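Local coordinates for transcription termination factor NusA (Planctomyces limnophilus, PDB 4MTN), which probably takes part in both termination and antitermination of transcription, binding the core RNA polymerase and the nascent RNA, at residues Gln324-Tyr329 against Leu339-Val344; Glu352-Ile357 against Asp374-Tyr379. All coordinates share one frame; numbering follows the deposited sequence.

Overall arrangement
Both contacts lie within the helix-hairpin-helix region towards the C-terminal end of the chain, their centres about 13 Å apart. Contact 1 pairs helix 316-330 with helix 337-345; contact 2 follows it in the chain and sets helix 351-355, with the turn after it, against helix 370-399. They share no helix but meet in one apolar core, where Tyr329 and Leu343 pack on Leu354, and Leu343 also on Ile357. Both are mostly buried. Contact 1 is the larger, 310 Å² against 191 Å², and is made mainly by apolar side chains, whereas in contact 2 the closest touch is from a valine methyl to the carbonyl of Ser355 at the end of a short helix.

Contact 1 (Gln324-Tyr329 against Leu339-Val344); sequences QAVVAY and LAEGLV
Val326 and Val344 meet branch to branch, their side chains crossing at about a right angle with CG2 of Val326 3.7 Å from CG2 of Val344. The same Val344 CG2 lies 3.6 Å from CB of Ala325, so this one methyl fills the notch between two neighbouring residues of helix 316-330. With CG1 anti to the backbone N (chi1 177°), Val326 sends its other branch to the outer margin of the contact, where CG1 lies 4.0 Å from CG of Glu341, the aliphatic part of an otherwise exposed side chain.

Tyr329, one turn on from Ala325, closes the buried side. Its CB sits 3.9 Å from CB of Ala340, and the ring reaches on so that CD2 comes within 4.0 Å of Val344 CG2 and 4.1 Å of Leu343 CD1, both obliquely. Ala340 O lies at the ring edge, near its plane. The hydroxyl is bonded to the backbone O of Ser350, which ties the ring to the chain just ahead of helix 351-355. Replacing Tyr329 by alanine is likely to open a gap beside Leu343 and Val344 and leave Ser350 O without this partner.

The segment axes approach to 8.6 Å at 136°, so within the helix-hairpin-helix region helix 337-345 runs back across helix 316-330, nearer antiparallel than parallel. The backbones come nearest, 5.3 Å between CA of Ala340 and CA of Val326, where Ala340 is small enough to permit it. With apolar groups making nearly every touch, the pairing rests on burial of hydrocarbon, while the hydroxyl bond of Tyr329 is directed outside the pair.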
loop_
_atom_site.group_PDB
_atom_site.type_symbol
_atom_site.label_atom_id
_atom_site.label_comp_id
_atom_site.label_asym_id
_atom_site.label_seq_id
_atom_site.Cartn_x
_atom_site.Cartn_y
_atom_site.Cartn_z
ATOM N N GLN A 324 -5.587 1.707 -39.441
ATOM C CA GLN A 324 -4.935 0.403 -39.394
ATOM C C GLN A 324 -5.698 -0.578 -38.511
ATOM O O GLN A 324 -5.702 -1.781 -38.771
ATOM C CB GLN A 324 -3.496 0.544 -38.895
ATOM C CG GLN A 324 -2.602 1.359 -39.814
ATOM C CD GLN A 324 -1.197 1.521 -39.267
ATOM O OE1 GLN A 324 -0.833 0.902 -38.268
ATOM N NE2 GLN A 324 -0.401 2.359 -39.921
ATOM N N ALA A 325 -6.343 -0.061 -37.470
ATOM C CA ALA A 325 -7.076 -0.902 -36.528
ATOM C C ALA A 325 -8.292 -1.555 -37.180
ATOM O O ALA A 325 -8.647 -2.688 -36.853
ATOM C CB ALA A 325 -7.498 -0.091 -35.315
ATOM N N VAL A 326 -8.928 -0.839 -38.103
ATOM C CA VAL A 326 -10.082 -1.372 -38.821
ATOM C C VAL A 326 -9.662 -2.490 -39.771
ATOM O O VAL A 326 -10.296 -3.546 -39.822
ATOM C CB VAL A 326 -10.811 -0.272 -39.619
ATOM C CG1 VAL A 326 -11.961 -0.867 -40.418
ATOM C CG2 VAL A 326 -11.317 0.814 -38.685
ATOM N N VAL A 327 -8.590 -2.252 -40.519
ATOM C CA VAL A 327 -8.069 -3.241 -41.458
ATOM C C VAL A 327 -7.565 -4.478 -40.719
ATOM O O VAL A 327 -7.755 -5.607 -41.172
ATOM C CB VAL A 327 -6.929 -2.654 -42.318
ATOM C CG1 VAL A 327 -6.431 -3.684 -43.322
ATOM C CG2 VAL A 327 -7.399 -1.398 -43.031
ATOM N N ALA A 328 -6.930 -4.258 -39.572
ATOM C CA ALA A 328 -6.395 -5.350 -38.769
ATOM C C ALA A 328 -7.510 -6.219 -38.195
ATOM O O ALA A 328 -7.438 -7.447 -38.246
ATOM C CB ALA A 328 -5.520 -4.806 -37.650
ATOM N N TYR A 329 -8.540 -5.576 -37.654
ATOM C CA TYR A 329 -9.659 -6.293 -37.048
ATOM C C TYR A 329 -10.492 -7.032 -38.091
ATOM O O TYR A 329 -11.114 -8.049 -37.790
ATOM C CB TYR A 329 -10.549 -5.329 -36.259
ATOM C CG TYR A 329 -9.935 -4.835 -34.969
ATOM C CD1 TYR A 329 -8.863 -5.499 -34.386
ATOM C CD2 TYR A 329 -10.431 -3.705 -34.330
ATOM C CE1 TYR A 329 -8.302 -5.051 -33.205
ATOM C CE2 TYR A 329 -9.875 -3.249 -33.149
ATOM C CZ TYR A 329 -8.811 -3.926 -32.592
ATOM O OH TYR A 329 -8.257 -3.475 -31.416
ATOM N N LEU A 339 -18.568 -3.912 -37.432
ATOM C CA LEU A 339 -18.175 -4.236 -36.064
ATOM C C LEU A 339 -16.747 -3.782 -35.784
ATOM O O LEU A 339 -16.435 -3.330 -34.682
ATOM C CB LEU A 339 -18.309 -5.738 -35.803
ATOM C CG LEU A 339 -17.836 -6.228 -34.432
ATOM C CD1 LEU A 339 -18.574 -5.502 -33.317
ATOM C CD2 LEU A 339 -18.008 -7.734 -34.303
ATOM N N ALA A 340 -15.887 -3.905 -36.789
ATOM C CA ALA A 340 -14.501 -3.467 -36.671
ATOM C C ALA A 340 -14.434 -1.965 -36.423
ATOM O O ALA A 340 -13.666 -1.501 -35.581
ATOM C CB ALA A 340 -13.715 -3.837 -37.919
ATOM N N GLU A 341 -15.248 -1.210 -37.155
ATOM C CA GLU A 341 -15.313 0.238 -36.982
ATOM C C GLU A 341 -15.912 0.604 -35.627
ATOM O O GLU A 341 -15.566 1.633 -35.044
ATOM C CB GLU A 341 -16.128 0.879 -38.106
ATOM C CG GLU A 341 -15.414 0.920 -39.446
ATOM C CD GLU A 341 -16.267 1.526 -40.542
ATOM O OE1 GLU A 341 -17.439 1.861 -40.266
ATOM O OE2 GLU A 341 -15.768 1.667 -41.676
ATOM N N GLY A 342 -16.812 -0.240 -35.133
ATOM C CA GLY A 342 -17.429 -0.024 -33.838
ATOM C C GLY A 342 -16.427 -0.147 -32.708
ATOM O O GLY A 342 -16.447 0.636 -31.757
ATOM N N LEU A 343 -15.547 -1.137 -32.815
ATOM C CA LEU A 343 -14.504 -1.357 -31.819
ATOM C C LEU A 343 -13.523 -0.191 -31.784
ATOM O O LEU A 343 -13.166 0.300 -30.715
ATOM C CB LEU A 343 -13.756 -2.661 -32.107
ATOM C CG LEU A 343 -14.533 -3.964 -31.918
ATOM C CD1 LEU A 343 -13.769 -5.127 -32.530
ATOM C CD2 LEU A 343 -14.802 -4.215 -30.443
ATOM N N VAL A 344 -13.095 0.241 -32.966
ATOM C CA VAL A 344 -12.134 1.331 -33.097
ATOM C C VAL A 344 -12.715 2.645 -32.583
ATOM O O VAL A 344 -12.017 3.445 -31.957
ATOM C CB VAL A 344 -11.686 1.502 -34.564
ATOM C CG1 VAL A 344 -10.700 2.645 -34.698
ATOM C CG2 VAL A 344 -11.072 0.213 -35.077
#

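Contact 2 (Glu352-Ile357 against Asp374-Tyr379); sequences EDLSVI and DVIVEY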
loop_
_atom_site.group_PDB
_atom_site.type_symbol
_atom_site.label_atom_id
_atom_site.label_comp_id
_atom_site.label_asym_id
_atom_site.label_seq_id
_atom_site.Cartn_x
_atom_site.Cartn_y
_atom_site.Cartn_z
ATOM N N GLU A 352 -4.160 -6.296 -28.422
ATOM C CA GLU A 352 -4.090 -6.398 -26.970
ATOM C C GLU A 352 -5.370 -5.860 -26.344
ATOM O O GLU A 352 -5.902 -6.440 -25.397
ATOM C CB GLU A 352 -2.878 -5.633 -26.428
ATOM C CG GLU A 352 -1.536 -6.319 -26.652
ATOM C CD GLU A 352 -1.050 -6.230 -28.089
ATOM O OE1 GLU A 352 -1.699 -5.542 -28.905
ATOM O OE2 GLU A 352 -0.014 -6.852 -28.403
ATOM N N ASP A 353 -5.860 -4.751 -26.887
ATOM C CA ASP A 353 -7.074 -4.119 -26.389
ATOM C C ASP A 353 -8.296 -4.984 -26.667
ATOM O O ASP A 353 -9.241 -5.014 -25.880
ATOM C CB ASP A 353 -7.258 -2.737 -27.021
ATOM C CG ASP A 353 -6.035 -1.856 -26.863
ATOM O OD1 ASP A 353 -5.282 -2.048 -25.885
ATOM O OD2 ASP A 353 -5.826 -0.970 -27.719
ATOM N N LEU A 354 -8.272 -5.684 -27.795
ATOM C CA LEU A 354 -9.392 -6.527 -28.189
ATOM C C LEU A 354 -9.429 -7.813 -27.372
ATOM O O LEU A 354 -10.500 -8.337 -27.074
ATOM C CB LEU A 354 -9.319 -6.851 -29.683
ATOM C CG LEU A 354 -10.487 -7.652 -30.261
ATOM C CD1 LEU A 354 -11.812 -6.988 -29.920
ATOM C CD2 LEU A 354 -10.334 -7.812 -31.764
ATOM N N SER A 355 -8.253 -8.316 -27.008
ATOM C CA SER A 355 -8.158 -9.566 -26.263
ATOM C C SER A 355 -8.654 -9.404 -24.832
ATOM O O SER A 355 -9.132 -10.359 -24.221
ATOM C CB SER A 355 -6.716 -10.082 -26.264
ATOM O OG SER A 355 -5.837 -9.141 -25.674
ATOM N N VAL A 356 -8.536 -8.192 -24.301
ATOM C CA VAL A 356 -8.945 -7.916 -22.929
ATOM C C VAL A 356 -10.376 -7.389 -22.853
ATOM O O VAL A 356 -10.849 -7.020 -21.777
ATOM C CB VAL A 356 -8.000 -6.903 -22.250
ATOM C CG1 VAL A 356 -6.570 -7.420 -22.267
ATOM C CG2 VAL A 356 -8.092 -5.547 -22.930
ATOM N N ILE A 357 -11.061 -7.346 -23.993
ATOM C CA ILE A 357 -12.434 -6.853 -24.037
ATOM C C ILE A 357 -13.355 -7.727 -23.190
ATOM O O ILE A 357 -13.106 -8.920 -23.005
ATOM C CB ILE A 357 -12.981 -6.792 -25.486
ATOM C CG1 ILE A 357 -14.145 -5.804 -25.582
ATOM C CG2 ILE A 357 -13.417 -8.169 -25.971
ATOM C CD1 ILE A 357 -14.762 -5.713 -26.961
ATOM N N ASP A 374 -16.052 -15.522 -27.772
ATOM C CA ASP A 374 -14.848 -16.163 -27.254
ATOM C C ASP A 374 -13.828 -16.408 -28.360
ATOM O O ASP A 374 -12.627 -16.223 -28.160
ATOM C CB ASP A 374 -15.198 -17.483 -26.564
ATOM C CG ASP A 374 -16.133 -17.295 -25.385
ATOM O OD1 ASP A 374 -16.098 -16.214 -24.759
ATOM O OD2 ASP A 374 -16.902 -18.231 -25.083
ATOM N N VAL A 375 -14.318 -16.826 -29.524
ATOM C CA VAL A 375 -13.463 -17.097 -30.674
ATOM C C VAL A 375 -12.684 -15.851 -31.093
ATOM O O VAL A 375 -11.477 -15.916 -31.331
ATOM C CB VAL A 375 -14.286 -17.618 -31.872
ATOM C CG1 VAL A 375 -13.467 -17.579 -33.149
ATOM C CG2 VAL A 375 -14.779 -19.029 -31.597
ATOM N N ILE A 376 -13.381 -14.722 -31.168
ATOM C CA ILE A 376 -12.764 -13.448 -31.524
ATOM C C ILE A 376 -11.657 -13.077 -30.541
ATOM O O ILE A 376 -10.569 -12.658 -30.945
ATOM C CB ILE A 376 -13.809 -12.314 -31.573
ATOM C CG1 ILE A 376 -14.776 -12.538 -32.738
ATOM C CG2 ILE A 376 -13.131 -10.956 -31.700
ATOM C CD1 ILE A 376 -15.770 -11.415 -32.934
ATOM N N VAL A 377 -11.939 -13.242 -29.253
ATOM C CA VAL A 377 -10.963 -12.964 -28.207
ATOM C C VAL A 377 -9.713 -13.826 -28.382
ATOM O O VAL A 377 -8.591 -13.349 -28.210
ATOM C CB VAL A 377 -11.563 -13.196 -26.803
ATOM C CG1 VAL A 377 -10.496 -13.056 -25.727
ATOM C CG2 VAL A 377 -12.704 -12.222 -26.551
ATOM N N GLU A 378 -9.914 -15.091 -28.744
ATOM C CA GLU A 378 -8.800 -16.010 -28.959
ATOM C C GLU A 378 -7.939 -15.582 -30.146
ATOM O O GLU A 378 -6.722 -15.772 -30.139
ATOM C CB GLU A 378 -9.309 -17.437 -29.168
ATOM C CG GLU A 378 -9.920 -18.064 -27.925
ATOM C CD GLU A 378 -10.045 -19.572 -28.031
ATOM O OE1 GLU A 378 -9.316 -20.174 -28.846
ATOM O OE2 GLU A 378 -10.871 -20.155 -27.299
ATOM N N TYR A 379 -8.575 -15.009 -31.165
ATOM C CA TYR A 379 -7.848 -14.462 -32.306
ATOM C C TYR A 379 -6.956 -13.307 -31.875
ATOM O O TYR A 379 -5.791 -13.228 -32.267
ATOM C CB TYR A 379 -8.814 -13.989 -33.393
ATOM C CG TYR A 379 -9.185 -15.051 -34.400
ATOM C CD1 TYR A 379 -8.354 -15.334 -35.476
ATOM C CD2 TYR A 379 -10.370 -15.761 -34.282
ATOM C CE1 TYR A 379 -8.691 -16.302 -36.403
ATOM C CE2 TYR A 379 -10.715 -16.728 -35.202
ATOM C CZ TYR A 379 -9.874 -16.996 -36.260
ATOM O OH TYR A 379 -10.218 -17.961 -37.179
#
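Glu352 O takes two bonds from the last turn of helix 351-355 and the residue after it: one from Ser355 OG, 2.7 Å away, and a weak one from Val356 N. The hydroxyl does not approach in the plane of the carbonyl but stands 37° above it, with a C=O...OG angle of 112°; a chi1 of 60° turns it back toward the preceding turn, where it also makes a weak bond to Phe351 O.

The backbone O of Ser355 faces the partner helix instead. Against it stands Val377, which has more area buried here than any other residue of the two segments: its CG1 lies 3.4 Å from Ser355 O, and the CA atoms of Ser355 and Val377 are 4.8 Å apart. Its other branch, CG2, is 4.2 Å from CG2 of Ile357, the two side chains slanting across one another.

In this helix-hairpin-helix region, the short helix 351-355 and the turn leaving it thus rest on the long helix 370-399. Deeper in, Leu354 CD2 meets Ile376 CG2 at 4.2 Å, and Leu362 of helix 359-366 touches both Ile376 and Ile357. Nearer the start of the short helix, Glu352 OE2 is hydrogen-bonded to Ser384 OG farther along helix 370-399, and Asp353 OD1 forms a salt bridge with Arg278 NH2 on strand 278-282.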